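Local coordinates for protein WZI (Escherichia coli, PDB 2YNK) that binds carbohydrate as an outer-membrane beta-barrel lectin and underpins the assembly of the group 1 capsule on the cell surface, at residues R39-A44 with V53-I58; N12-L17 with G21-S26; H330-N335 with Y341-H346. One frame throughout, in Å; residues are numbered along the deposited sequence.

The three contacts show how chemistry follows place in a protein built on a closed antiparallel barrel. Contacts 1 and 2 belong to the N-terminal helices and touch each other: helix 8-19, which carries one side of contact 2, packs on contact 1, and Arg57 forms a salt bridge with Asp13. Contact 1 is partly buried and purely apolar, the end of one helix and the loop after it against another helix. Contact 2, buried, adds two weak backbone bonds at a helix end to a similar row of aliphatic groups. Contact 3, also buried, lies across the chain's centre, about 32 Å from contact 2 between centres, and is bridged by weak bonds of hydroxyls to each other and to a carbonyl, beside a salt bridge internal to 330-335.

Contact 1 (R39-A44 with V53-I58); sequences RALKKA and VVLARI
Leu41 and Leu55 meet methyl to methyl, Leu41 CD2 lying 3.6 Å from Leu55 CD2, and the two side chains run antiparallel past one another. This is the closest approach of the two segments. The other branch of Leu41 is used as well: Leu41 CD1 rests 3.8 Å from CG2 of Ile58, about one helical turn beyond Leu55. With CG anti to the carbonyl carbon (chi1 -81°), Leu41 can spread its two methyls over successive turns of the facing helix. The motif is a small helical hairpin, the last turn of helix 34-42 packed against helix 49-65, with the connecting chain passing through Ala44. Ile58 is buried, and it also touches Leu14, so a third helix, 8-19, packs on the pair; Leu55 and Val54 reach Leu17 of that same helix. Towards the connection the fit is looser. Ala44 CB stands 4.0 Å from Leu55 CD1, and the residue offers a single methyl where Leu41 offers a branched chain. The solvent side is marked by Lys42, Lys43 and Ala56, all exposed and all clear of the interface, and no hydrogen bond crosses between the segments, whose nearest alpha carbons, those of Leu41 and Leu55, remain 7.9 Å apart.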
ATOM      1  N   ARG A  39     -19.126   7.151  -5.979  1.00 63.63           N
ATOM      2  CA  ARG A  39     -19.343   8.009  -7.128  1.00 64.29           C
ATOM      3  C   ARG A  39     -18.992   7.263  -8.413  1.00 63.75           C
ATOM      4  O   ARG A  39     -19.812   7.182  -9.337  1.00 66.72           O
ATOM      5  CB  ARG A  39     -18.504   9.274  -6.958  1.00 67.56           C
ATOM      6  CG  ARG A  39     -18.545  10.275  -8.096  1.00 72.97           C
ATOM      7  CD  ARG A  39     -17.576  11.419  -7.826  1.00 76.83           C
ATOM      8  NE  ARG A  39     -16.722  11.709  -8.977  1.00 82.23           N
ATOM      9  CZ  ARG A  39     -15.751  10.912  -9.430  1.00 86.98           C
ATOM     10  NH1 ARG A  39     -15.490   9.741  -8.848  1.00 85.17           N
ATOM     11  NH2 ARG A  39     -15.038  11.283 -10.490  1.00 92.30           N
ATOM     12  N   ALA A  40     -17.788   6.702  -8.472  1.00 59.93           N
ATOM     13  CA  ALA A  40     -17.385   5.921  -9.639  1.00 59.04           C
ATOM     14  C   ALA A  40     -18.356   4.763  -9.916  1.00 60.21           C
ATOM     15  O   ALA A  40     -18.645   4.461 -11.074  1.00 64.04           O
ATOM     16  CB  ALA A  40     -15.966   5.408  -9.484  1.00 56.75           C
ATOM     17  N   LEU A  41     -18.878   4.138  -8.864  1.00 59.16           N
ATOM     18  CA  LEU A  41     -19.822   3.025  -9.020  1.00 59.71           C
ATOM     19  C   LEU A  41     -21.151   3.460  -9.650  1.00 62.82           C
ATOM     20  O   LEU A  41     -21.797   2.676 -10.341  1.00 63.44           O
ATOM     21  CB  LEU A  41     -20.108   2.333  -7.677  1.00 57.82           C
ATOM     22  CG  LEU A  41     -19.112   1.300  -7.134  1.00 55.81           C
ATOM     23  CD1 LEU A  41     -19.678   0.659  -5.873  1.00 55.02           C
ATOM     24  CD2 LEU A  41     -18.772   0.232  -8.159  1.00 54.25           C
ATOM     25  N   LYS A  42     -21.557   4.702  -9.409  1.00 64.30           N
ATOM     26  CA  LYS A  42     -22.836   5.192  -9.902  1.00 66.09           C
ATOM     27  C   LYS A  42     -22.811   5.499 -11.395  1.00 66.57           C
ATOM     28  O   LYS A  42     -23.870   5.594 -12.016  1.00 69.45           O
ATOM     29  CB  LYS A  42     -23.287   6.415  -9.101  1.00 67.83           C
ATOM     30  CG  LYS A  42     -23.768   6.033  -7.711  1.00 70.36           C
ATOM     31  CD  LYS A  42     -23.867   7.225  -6.772  1.00 73.82           C
ATOM     32  CE  LYS A  42     -24.078   6.784  -5.323  1.00 74.07           C
ATOM     33  NZ  LYS A  42     -24.417   7.926  -4.423  1.00 74.40           N
ATOM     34  N   LYS A  43     -21.613   5.647 -11.966  1.00 64.93           N
ATOM     35  CA  LYS A  43     -21.458   5.879 -13.409  1.00 64.96           C
ATOM     36  C   LYS A  43     -20.716   4.711 -14.053  1.00 63.46           C
ATOM     37  O   LYS A  43     -19.932   4.888 -14.988  1.00 60.23           O
ATOM     38  CB  LYS A  43     -20.753   7.217 -13.677  1.00 65.14           C
ATOM     39  CG  LYS A  43     -21.381   8.384 -12.912  1.00 67.22           C
ATOM     40  CD  LYS A  43     -21.733   9.594 -13.776  1.00 69.56           C
ATOM     41  CE  LYS A  43     -22.755  10.490 -13.078  1.00 70.48           C
ATOM     42  NZ  LYS A  43     -22.714  11.901 -13.559  1.00 72.09           N
ATOM     43  N   ALA A  44     -21.000   3.512 -13.547  1.00 64.02           N
ATOM     44  CA  ALA A  44     -20.347   2.290 -13.997  1.00 63.95           C
ATOM     45  C   ALA A  44     -21.025   1.771 -15.260  1.00 67.32           C
ATOM     46  O   ALA A  44     -22.249   1.630 -15.306  1.00 66.70           O
ATOM     47  CB  ALA A  44     -20.388   1.230 -12.904  1.00 60.17           C
ATOM     48  N   VAL A  53     -20.458  -9.341 -11.965  1.00 60.54           N
ATOM     49  CA  VAL A  53     -19.949 -10.115 -10.831  1.00 60.41           C
ATOM     50  C   VAL A  53     -18.927  -9.315 -10.010  1.00 58.60           C
ATOM     51  O   VAL A  53     -19.052  -9.196  -8.792  1.00 57.72           O
ATOM     52  CB  VAL A  53     -19.287 -11.431 -11.306  1.00 60.50           C
ATOM     53  CG1 VAL A  53     -18.525 -12.102 -10.170  1.00 58.66           C
ATOM     54  CG2 VAL A  53     -20.327 -12.375 -11.885  1.00 59.74           C
ATOM     55  N   VAL A  54     -17.925  -8.755 -10.676  1.00 57.39           N
ATOM     56  CA  VAL A  54     -16.941  -7.944  -9.974  1.00 57.13           C
ATOM     57  C   VAL A  54     -17.621  -6.740  -9.321  1.00 58.39           C
ATOM     58  O   VAL A  54     -17.451  -6.523  -8.131  1.00 61.67           O
ATOM     59  CB  VAL A  54     -15.777  -7.494 -10.886  1.00 56.62           C
ATOM     60  CG1 VAL A  54     -14.839  -6.572 -10.124  1.00 55.25           C
ATOM     61  CG2 VAL A  54     -15.011  -8.701 -11.420  1.00 54.53           C
ATOM     62  N   LEU A  55     -18.396  -5.977 -10.088  1.00 60.00           N
ATOM     63  CA  LEU A  55     -19.136  -4.823  -9.551  1.00 59.96           C
ATOM     64  C   LEU A  55     -19.865  -5.105  -8.236  1.00 57.13           C
ATOM     65  O   LEU A  55     -19.770  -4.330  -7.285  1.00 56.53           O
ATOM     66  CB  LEU A  55     -20.175  -4.313 -10.569  1.00 63.97           C
ATOM     67  CG  LEU A  55     -19.714  -3.263 -11.583  1.00 65.71           C
ATOM     68  CD1 LEU A  55     -20.907  -2.732 -12.363  1.00 67.62           C
ATOM     69  CD2 LEU A  55     -18.965  -2.121 -10.908  1.00 64.46           C
ATOM     70  N   ALA A  56     -20.606  -6.204  -8.190  1.00 55.11           N
ATOM     71  CA  ALA A  56     -21.433  -6.509  -7.024  1.00 54.72           C
ATOM     72  C   ALA A  56     -20.560  -6.751  -5.798  1.00 52.75           C
ATOM     73  O   ALA A  56     -20.987  -6.535  -4.661  1.00 51.51           O
ATOM     74  CB  ALA A  56     -22.320  -7.720  -7.300  1.00 53.85           C
ATOM     75  N   ARG A  57     -19.329  -7.188  -6.055  1.00 53.28           N
ATOM     76  CA  ARG A  57     -18.357  -7.510  -5.008  1.00 51.41           C
ATOM     77  C   ARG A  57     -17.876  -6.265  -4.273  1.00 49.11           C
ATOM     78  O   ARG A  57     -17.641  -6.318  -3.072  1.00 51.54           O
ATOM     79  CB  ARG A  57     -17.172  -8.284  -5.610  1.00 51.94           C
ATOM     80  CG  ARG A  57     -16.889  -9.620  -4.934  1.00 54.10           C
ATOM     81  CD  ARG A  57     -16.589 -10.722  -5.939  1.00 55.42           C
ATOM     82  NE  ARG A  57     -15.436 -10.413  -6.784  1.00 56.68           N
ATOM     83  CZ  ARG A  57     -15.043 -11.144  -7.831  1.00 57.92           C
ATOM     84  NH1 ARG A  57     -15.699 -12.248  -8.185  1.00 56.62           N
ATOM     85  NH2 ARG A  57     -13.973 -10.769  -8.531  1.00 59.93           N
ATOM     86  N   ILE A  58     -17.758  -5.139  -4.972  1.00 47.85           N
ATOM     87  CA  ILE A  58     -17.251  -3.904  -4.346  1.00 47.01           C
ATOM     88  C   ILE A  58     -17.973  -3.519  -3.051  1.00 48.05           C
ATOM     89  O   ILE A  58     -17.339  -3.376  -2.011  1.00 49.25           O
ATOM     90  CB  ILE A  58     -17.277  -2.701  -5.305  1.00 46.21           C
ATOM     91  CG1 ILE A  58     -16.452  -2.985  -6.577  1.00 45.91           C
ATOM     92  CG2 ILE A  58     -16.775  -1.443  -4.604  1.00 44.96           C
ATOM     93  CD1 ILE A  58     -15.091  -3.607  -6.368  1.00 44.14           C
TER

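Contact 2 (N12-L17 with G21-S26)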
ATOM      1  N   ASN A  12      -7.674  -5.120  -6.039  1.00 44.93           N
ATOM      2  CA  ASN A  12      -7.562  -5.882  -7.279  1.00 47.04           C
ATOM      3  C   ASN A  12      -8.898  -5.856  -8.068  1.00 50.41           C
ATOM      4  O   ASN A  12      -8.906  -5.743  -9.295  1.00 49.19           O
ATOM      5  CB  ASN A  12      -7.108  -7.319  -6.997  1.00 46.97           C
ATOM      6  CG  ASN A  12      -5.719  -7.389  -6.361  1.00 48.35           C
ATOM      7  OD1 ASN A  12      -5.558  -7.925  -5.264  1.00 49.07           O
ATOM      8  ND2 ASN A  12      -4.715  -6.843  -7.041  1.00 48.61           N
ATOM      9  N   ASP A  13     -10.012  -5.938  -7.342  1.00 51.46           N
ATOM     10  CA  ASP A  13     -11.338  -5.823  -7.922  1.00 53.17           C
ATOM     11  C   ASP A  13     -11.586  -4.424  -8.526  1.00 53.65           C
ATOM     12  O   ASP A  13     -12.099  -4.307  -9.640  1.00 52.07           O
ATOM     13  CB  ASP A  13     -12.411  -6.189  -6.880  1.00 55.35           C
ATOM     14  CG  ASP A  13     -12.623  -7.701  -6.753  1.00 57.94           C
ATOM     15  OD1 ASP A  13     -11.760  -8.466  -7.221  1.00 62.38           O
ATOM     16  OD2 ASP A  13     -13.654  -8.138  -6.194  1.00 59.64           O
ATOM     17  N   LEU A  14     -11.212  -3.372  -7.806  1.00 53.17           N
ATOM     18  CA  LEU A  14     -11.325  -2.013  -8.338  1.00 52.82           C
ATOM     19  C   LEU A  14     -10.412  -1.828  -9.545  1.00 53.77           C
ATOM     20  O   LEU A  14     -10.814  -1.228 -10.541  1.00 56.79           O
ATOM     21  CB  LEU A  14     -10.969  -0.965  -7.275  1.00 52.06           C
ATOM     22  CG  LEU A  14     -11.951  -0.736  -6.123  1.00 51.56           C
ATOM     23  CD1 LEU A  14     -11.459   0.411  -5.254  1.00 49.87           C
ATOM     24  CD2 LEU A  14     -13.349  -0.451  -6.649  1.00 52.07           C
ATOM     25  N   ALA A  15      -9.186  -2.339  -9.450  1.00 52.93           N
ATOM     26  CA  ALA A  15      -8.198  -2.181 -10.522  1.00 52.80           C
ATOM     27  C   ALA A  15      -8.639  -2.903 -11.792  1.00 53.09           C
ATOM     28  O   ALA A  15      -8.367  -2.453 -12.906  1.00 53.81           O
ATOM     29  CB  ALA A  15      -6.833  -2.689 -10.068  1.00 49.32           C
ATOM     30  N   TRP A  16      -9.310  -4.031 -11.609  1.00 54.23           N
ATOM     31  CA  TRP A  16      -9.858  -4.800 -12.715  1.00 56.99           C
ATOM     32  C   TRP A  16     -10.891  -3.958 -13.426  1.00 59.46           C
ATOM     33  O   TRP A  16     -10.820  -3.756 -14.635  1.00 60.45           O
ATOM     34  CB  TRP A  16     -10.462  -6.096 -12.169  1.00 56.63           C
ATOM     35  CG  TRP A  16     -10.870  -7.136 -13.189  1.00 58.07           C
ATOM     36  CD1 TRP A  16     -10.122  -8.211 -13.651  1.00 58.09           C
ATOM     37  CD2 TRP A  16     -12.172  -7.267 -13.859  1.00 57.88           C
ATOM     38  NE1 TRP A  16     -10.842  -8.955 -14.553  1.00 58.42           N
ATOM     39  CE2 TRP A  16     -12.079  -8.449 -14.713  1.00 58.45           C
ATOM     40  CE3 TRP A  16     -13.355  -6.547 -13.837  1.00 59.57           C
ATOM     41  CZ2 TRP A  16     -13.137  -8.866 -15.511  1.00 60.04           C
ATOM     42  CZ3 TRP A  16     -14.420  -6.981 -14.639  1.00 59.78           C
ATOM     43  CH2 TRP A  16     -14.309  -8.109 -15.458  1.00 59.64           C
ATOM     44  N   LEU A  17     -11.836  -3.425 -12.662  1.00 59.33           N
ATOM     45  CA  LEU A  17     -12.912  -2.613 -13.213  1.00 61.15           C
ATOM     46  C   LEU A  17     -12.388  -1.341 -13.890  1.00 62.91           C
ATOM     47  O   LEU A  17     -12.900  -0.928 -14.938  1.00 62.48           O
ATOM     48  CB  LEU A  17     -13.916  -2.262 -12.106  1.00 59.71           C
ATOM     49  CG  LEU A  17     -14.739  -3.447 -11.590  1.00 58.44           C
ATOM     50  CD1 LEU A  17     -15.212  -3.203 -10.170  1.00 56.37           C
ATOM     51  CD2 LEU A  17     -15.919  -3.723 -12.516  1.00 60.06           C
ATOM     52  N   GLY A  21     -12.115  -0.062 -18.105  1.00 59.56           N
ATOM     53  CA  GLY A  21     -12.969   1.075 -18.434  1.00 58.06           C
ATOM     54  C   GLY A  21     -14.391   1.040 -17.888  1.00 56.50           C
ATOM     55  O   GLY A  21     -15.184   1.926 -18.191  1.00 59.54           O
ATOM     56  N   VAL A  22     -14.725   0.040 -17.082  1.00 53.00           N
ATOM     57  CA  VAL A  22     -16.052  -0.048 -16.479  1.00 52.16           C
ATOM     58  C   VAL A  22     -16.286   1.019 -15.414  1.00 53.58           C
ATOM     59  O   VAL A  22     -17.426   1.388 -15.161  1.00 53.77           O
ATOM     60  CB  VAL A  22     -16.269  -1.412 -15.820  1.00 50.42           C
ATOM     61  CG1 VAL A  22     -17.646  -1.479 -15.175  1.00 50.13           C
ATOM     62  CG2 VAL A  22     -16.069  -2.527 -16.836  1.00 50.36           C
ATOM     63  N   ILE A  23     -15.211   1.457 -14.748  1.00 55.55           N
ATOM     64  CA  ILE A  23     -15.240   2.630 -13.858  1.00 55.45           C
ATOM     65  C   ILE A  23     -13.973   3.474 -14.040  1.00 56.18           C
ATOM     66  O   ILE A  23     -13.017   3.040 -14.689  1.00 57.14           O
ATOM     67  CB  ILE A  23     -15.417   2.258 -12.367  1.00 54.88           C
ATOM     68  CG1 ILE A  23     -14.344   1.278 -11.898  1.00 55.58           C
ATOM     69  CG2 ILE A  23     -16.792   1.664 -12.122  1.00 55.12           C
ATOM     70  CD1 ILE A  23     -14.578   0.746 -10.494  1.00 54.91           C
ATOM     71  N   HIS A  24     -13.993   4.695 -13.506  1.00 57.39           N
ATOM     72  CA  HIS A  24     -12.823   5.566 -13.515  1.00 59.27           C
ATOM     73  C   HIS A  24     -12.516   5.942 -12.098  1.00 58.27           C
ATOM     74  O   HIS A  24     -13.347   6.550 -11.428  1.00 60.17           O
ATOM     75  CB  HIS A  24     -13.067   6.785 -14.382  1.00 62.83           C
ATOM     76  CG  HIS A  24     -13.460   6.435 -15.800  1.00 69.97           C
ATOM     77  ND1 HIS A  24     -12.643   5.751 -16.629  1.00 72.99           N
ATOM     78  CD2 HIS A  24     -14.640   6.670 -16.513  1.00 72.74           C
ATOM     79  CE1 HIS A  24     -13.259   5.566 -17.813  1.00 73.85           C
ATOM     80  NE2 HIS A  24     -14.482   6.129 -17.740  1.00 75.50           N
ATOM     81  N   LEU A  25     -11.334   5.560 -11.619  1.00 53.79           N
ATOM     82  CA  LEU A  25     -11.032   5.666 -10.207  1.00 52.71           C
ATOM     83  C   LEU A  25      -9.554   5.479  -9.926  1.00 51.05           C
ATOM     84  O   LEU A  25      -8.983   4.436 -10.251  1.00 52.10           O
ATOM     85  CB  LEU A  25     -11.798   4.581  -9.460  1.00 53.27           C
ATOM     86  CG  LEU A  25     -11.660   4.579  -7.948  1.00 51.91           C
ATOM     87  CD1 LEU A  25     -12.268   5.860  -7.413  1.00 53.58           C
ATOM     88  CD2 LEU A  25     -12.344   3.359  -7.356  1.00 52.49           C
ATOM     89  N   SER A  26      -8.933   6.466  -9.297  1.00 49.39           N
ATOM     90  CA  SER A  26      -7.532   6.332  -8.929  1.00 49.00           C
ATOM     91  C   SER A  26      -7.349   5.324  -7.789  1.00 48.88           C
ATOM     92  O   SER A  26      -8.076   5.349  -6.787  1.00 48.32           O
ATOM     93  CB  SER A  26      -6.954   7.670  -8.508  1.00 48.73           C
ATOM     94  OG  SER A  26      -5.561   7.542  -8.311  1.00 49.21           O
TER
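Leu17 and the chain from Gly21 to Ile23 meet where helix 8-19 ends in a Schellman motif, Gly21 supplying the positive phi (75°) that turns the backbone out of the helix. The carbonyl of Leu17 is approached by two amides beyond the turn: Val22 N at 3.0 Å from Leu17 O and Ile23 N at 3.3 Å from the same oxygen, both weak bonds, the second the straighter. Around this polar point the aliphatic groups close in. Ile23 CD1 comes 3.5 Å from Leu17 CB, carried there by a first torsion (chi1 55°) that sets CG1 between the backbone N and the carbonyl carbon. Leu17 CD2 turns to the other neighbour, 3.9 Å from Val22 CG1. One turn earlier along the helix, Leu14 receives the returning chain at Leu25. In the next shell Ile37 touches Leu14, Glu36 touches Leu25, Ala44 touches Ile23, and a backbone bond ties Val22 to Lys45. Further along the helix, Asp13 forms a salt bridge with Arg383 besides the one to Arg57, while Trp16 NE1 bonds to the carbonyl of His316, tying the helix to the barrel. At the far end of the apolar row, Leu25 CD2 sits 3.7 Å from Leu14 CD1.

Contact 3 (H330-N335 with Y341-H346)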
ATOM      1  N   HIS A 330      11.629  -3.497  -9.652  1.00 49.71           N
ATOM      2  CA  HIS A 330      12.072  -2.438  -8.737  1.00 50.03           C
ATOM      3  C   HIS A 330      13.568  -2.331  -8.725  1.00 51.53           C
ATOM      4  O   HIS A 330      14.266  -3.322  -8.897  1.00 51.48           O
ATOM      5  CB  HIS A 330      11.648  -2.745  -7.308  1.00 50.12           C
ATOM      6  CG  HIS A 330      10.158  -2.727  -7.073  1.00 51.22           C
ATOM      7  ND1 HIS A 330       9.641  -2.664  -5.842  1.00 51.88           N
ATOM      8  CD2 HIS A 330       9.074  -2.758  -7.952  1.00 51.12           C
ATOM      9  CE1 HIS A 330       8.301  -2.668  -5.918  1.00 52.05           C
ATOM     10  NE2 HIS A 330       7.958  -2.726  -7.210  1.00 51.10           N
ATOM     11  N   ASP A 331      14.077  -1.126  -8.489  1.00 53.12           N
ATOM     12  CA  ASP A 331      15.501  -0.934  -8.208  1.00 55.82           C
ATOM     13  C   ASP A 331      15.676   0.152  -7.152  1.00 55.57           C
ATOM     14  O   ASP A 331      15.470   1.335  -7.423  1.00 54.51           O
ATOM     15  CB  ASP A 331      16.274  -0.578  -9.486  1.00 59.56           C
ATOM     16  CG  ASP A 331      17.788  -0.579  -9.278  1.00 62.98           C
ATOM     17  OD1 ASP A 331      18.257   0.156  -8.384  1.00 66.80           O
ATOM     18  OD2 ASP A 331      18.511  -1.303 -10.009  1.00 63.31           O
ATOM     19  N   THR A 332      16.060  -0.257  -5.945  1.00 56.99           N
ATOM     20  CA  THR A 332      16.227   0.681  -4.835  1.00 56.98           C
ATOM     21  C   THR A 332      17.701   0.987  -4.535  1.00 58.83           C
ATOM     22  O   THR A 332      18.046   1.438  -3.438  1.00 57.55           O
ATOM     23  CB  THR A 332      15.488   0.193  -3.577  1.00 55.08           C
ATOM     24  OG1 THR A 332      16.027  -1.067  -3.162  1.00 55.81           O
ATOM     25  CG2 THR A 332      13.996   0.053  -3.875  1.00 52.17           C
ATOM     26  N   ARG A 333      18.567   0.758  -5.513  1.00 60.61           N
ATOM     27  CA  ARG A 333      19.901   1.344  -5.479  1.00 64.74           C
ATOM     28  C   ARG A 333      19.801   2.814  -5.881  1.00 64.30           C
ATOM     29  O   ARG A 333      18.727   3.291  -6.256  1.00 63.06           O
ATOM     30  CB  ARG A 333      20.841   0.606  -6.437  1.00 68.94           C
ATOM     31  CG  ARG A 333      21.055  -0.859  -6.091  1.00 71.89           C
ATOM     32  CD  ARG A 333      21.918  -1.555  -7.126  1.00 74.03           C
ATOM     33  NE  ARG A 333      21.190  -1.766  -8.373  1.00 74.78           N
ATOM     34  CZ  ARG A 333      21.731  -2.263  -9.481  1.00 76.75           C
ATOM     35  NH1 ARG A 333      23.015  -2.611  -9.516  1.00 78.44           N
ATOM     36  NH2 ARG A 333      20.979  -2.411 -10.563  1.00 76.71           N
ATOM     37  N   THR A 334      20.918   3.531  -5.801  1.00 65.54           N
ATOM     38  CA  THR A 334      20.977   4.900  -6.300  1.00 64.62           C
ATOM     39  C   THR A 334      21.460   4.898  -7.749  1.00 66.05           C
ATOM     40  O   THR A 334      22.598   4.499  -8.045  1.00 65.92           O
ATOM     41  CB  THR A 334      21.861   5.785  -5.419  1.00 65.09           C
ATOM     42  OG1 THR A 334      21.123   6.145  -4.244  1.00 66.38           O
ATOM     43  CG2 THR A 334      22.266   7.052  -6.164  1.00 67.32           C
ATOM     44  N   ASN A 335      20.572   5.335  -8.642  1.00 64.32           N
ATOM     45  CA  ASN A 335      20.805   5.284 -10.077  1.00 66.42           C
ATOM     46  C   ASN A 335      21.258   3.906 -10.549  1.00 67.85           C
ATOM     47  O   ASN A 335      22.158   3.793 -11.372  1.00 70.56           O
ATOM     48  CB  ASN A 335      21.823   6.347 -10.490  1.00 69.10           C
ATOM     49  CG  ASN A 335      21.405   7.745 -10.085  1.00 68.82           C
ATOM     50  OD1 ASN A 335      20.219   8.085 -10.108  1.00 68.41           O
ATOM     51  ND2 ASN A 335      22.382   8.569  -9.725  1.00 68.41           N
ATOM     52  N   TYR A 341      23.362   4.307   0.077  1.00 59.70           N
ATOM     53  CA  TYR A 341      22.774   5.652   0.174  1.00 58.54           C
ATOM     54  C   TYR A 341      21.235   5.658   0.175  1.00 56.36           C
ATOM     55  O   TYR A 341      20.620   6.554   0.750  1.00 54.06           O
ATOM     56  CB  TYR A 341      23.298   6.535  -0.957  1.00 59.69           C
ATOM     57  CG  TYR A 341      22.963   8.004  -0.813  1.00 59.74           C
ATOM     58  CD1 TYR A 341      23.583   8.787   0.155  1.00 58.26           C
ATOM     59  CD2 TYR A 341      22.024   8.612  -1.653  1.00 59.59           C
ATOM     60  CE1 TYR A 341      23.281  10.130   0.290  1.00 57.97           C
ATOM     61  CE2 TYR A 341      21.720   9.960  -1.530  1.00 58.83           C
ATOM     62  CZ  TYR A 341      22.354  10.713  -0.558  1.00 59.08           C
ATOM     63  OH  TYR A 341      22.055  12.050  -0.433  1.00 59.03           O
ATOM     64  N   SER A 342      20.605   4.674  -0.460  1.00 57.09           N
ATOM     65  CA  SER A 342      19.139   4.623  -0.467  1.00 55.38           C
ATOM     66  C   SER A 342      18.610   4.284   0.924  1.00 55.00           C
ATOM     67  O   SER A 342      19.097   3.365   1.582  1.00 58.78           O
ATOM     68  CB  SER A 342      18.617   3.632  -1.505  1.00 52.97           C
ATOM     69  OG  SER A 342      18.706   4.181  -2.805  1.00 52.90           O
ATOM     70  N   TYR A 343      17.623   5.057   1.368  1.00 53.95           N
ATOM     71  CA  TYR A 343      17.003   4.876   2.676  1.00 53.24           C
ATOM     72  C   TYR A 343      17.995   5.012   3.848  1.00 50.83           C
ATOM     73  O   TYR A 343      17.742   4.550   4.953  1.00 48.37           O
ATOM     74  CB  TYR A 343      16.248   3.540   2.725  1.00 54.74           C
ATOM     75  CG  TYR A 343      15.149   3.367   1.685  1.00 54.99           C
ATOM     76  CD1 TYR A 343      14.463   4.458   1.151  1.00 55.43           C
ATOM     77  CD2 TYR A 343      14.767   2.097   1.273  1.00 55.96           C
ATOM     78  CE1 TYR A 343      13.447   4.280   0.226  1.00 57.00           C
ATOM     79  CE2 TYR A 343      13.752   1.910   0.348  1.00 56.26           C
ATOM     80  CZ  TYR A 343      13.093   3.002  -0.172  1.00 57.25           C
ATOM     81  OH  TYR A 343      12.076   2.812  -1.089  1.00 56.75           O
ATOM     82  N   THR A 344      19.094   5.705   3.578  1.00 51.63           N
ATOM     83  CA  THR A 344      20.145   6.022   4.542  1.00 50.75           C
ATOM     84  C   THR A 344      20.011   7.487   4.890  1.00 50.03           C
ATOM     85  O   THR A 344      19.502   8.264   4.084  1.00 50.79           O
ATOM     86  CB  THR A 344      21.524   5.822   3.883  1.00 51.13           C
ATOM     87  OG1 THR A 344      21.853   4.433   3.907  1.00 52.67           O
ATOM     88  CG2 THR A 344      22.618   6.634   4.555  1.00 51.56           C
ATOM     89  N   HIS A 345      20.451   7.866   6.083  1.00 48.77           N
ATOM     90  CA  HIS A 345      20.674   9.275   6.388  1.00 49.31           C
ATOM     91  C   HIS A 345      21.746   9.479   7.446  1.00 52.88           C
ATOM     92  O   HIS A 345      22.022   8.580   8.242  1.00 53.21           O
ATOM     93  CB  HIS A 345      19.375   9.962   6.778  1.00 45.77           C
ATOM     94  CG  HIS A 345      19.424  11.448   6.615  1.00 44.83           C
ATOM     95  ND1 HIS A 345      19.359  12.286   7.655  1.00 44.38           N
ATOM     96  CD2 HIS A 345      19.580  12.234   5.482  1.00 45.49           C
ATOM     97  CE1 HIS A 345      19.456  13.553   7.217  1.00 45.72           C
ATOM     98  NE2 HIS A 345      19.590  13.523   5.884  1.00 45.94           N
ATOM     99  N   HIS A 346      22.349  10.670   7.463  1.00 55.33           N
ATOM    100  CA  HIS A 346      23.483  10.965   8.349  1.00 58.83           C
ATOM    101  C   HIS A 346      23.077  11.616   9.647  1.00 59.31           C
ATOM    102  O   HIS A 346      23.827  11.550  10.625  1.00 60.33           O
ATOM    103  CB  HIS A 346      24.538  11.810   7.626  1.00 61.76           C
ATOM    104  CG  HIS A 346      24.022  13.146   7.123  1.00 64.11           C
ATOM    105  ND1 HIS A 346      23.081  13.248   6.160  1.00 63.47           N
ATOM    106  CD2 HIS A 346      24.361  14.448   7.477  1.00 65.41           C
ATOM    107  CE1 HIS A 346      22.826  14.544   5.917  1.00 62.78           C
ATOM    108  NE2 HIS A 346      23.609  15.280   6.720  1.00 64.87           N
TER
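Where barrel strand 322-331 runs out into the long loop that follows it, the loop comes back beside the strand's exit and makes a type II beta turn, Tyr341 to Thr344, whose Ser342 faces that exit. Ser342 OG lies 2.9 Å from Thr332 O, a weak bond. The hydroxyl of Thr334 is the other neighbour, Thr334 OG1 standing 3.4 Å from Ser342 OG, also weakly bonded, and either oxygen could be the donor. Thr334 OG1 also sits at the edge of the Tyr341 ring, in its plane, 3.7 Å from Tyr341 CD2. A first torsion that sends CG of Tyr341 anti to the backbone N (chi1 -169°) brings this edge of the ring to the threonine, and the tyrosine hydroxyl continues to Asp297.

The exit from the strand is itself shaped by Asp331. Its OD1 accepts the amide of Arg333, with Arg333 N at 2.9 Å from Asp331 OD1, which makes an Asx turn. The guanidinium of Arg333 comes to the other oxygen side-on: Arg333 NH2 is 2.8 Å from Asp331 OD2, on its syn lone pair, and NE bonds to the same oxygen. Both nitrogens keep OD2 close to the guanidinium plane. Outside the two segments, Thr332 OG1 bonds to Gly367 and Tyr343 OH to Leu160. The Asp331-Arg333 pair is thus made within its own segment, and the hydrogen bonds that cross are weak ones of hydroxyls, consistent with a modest polar join beside the outside bonds of Thr332, Tyr341 and Tyr343.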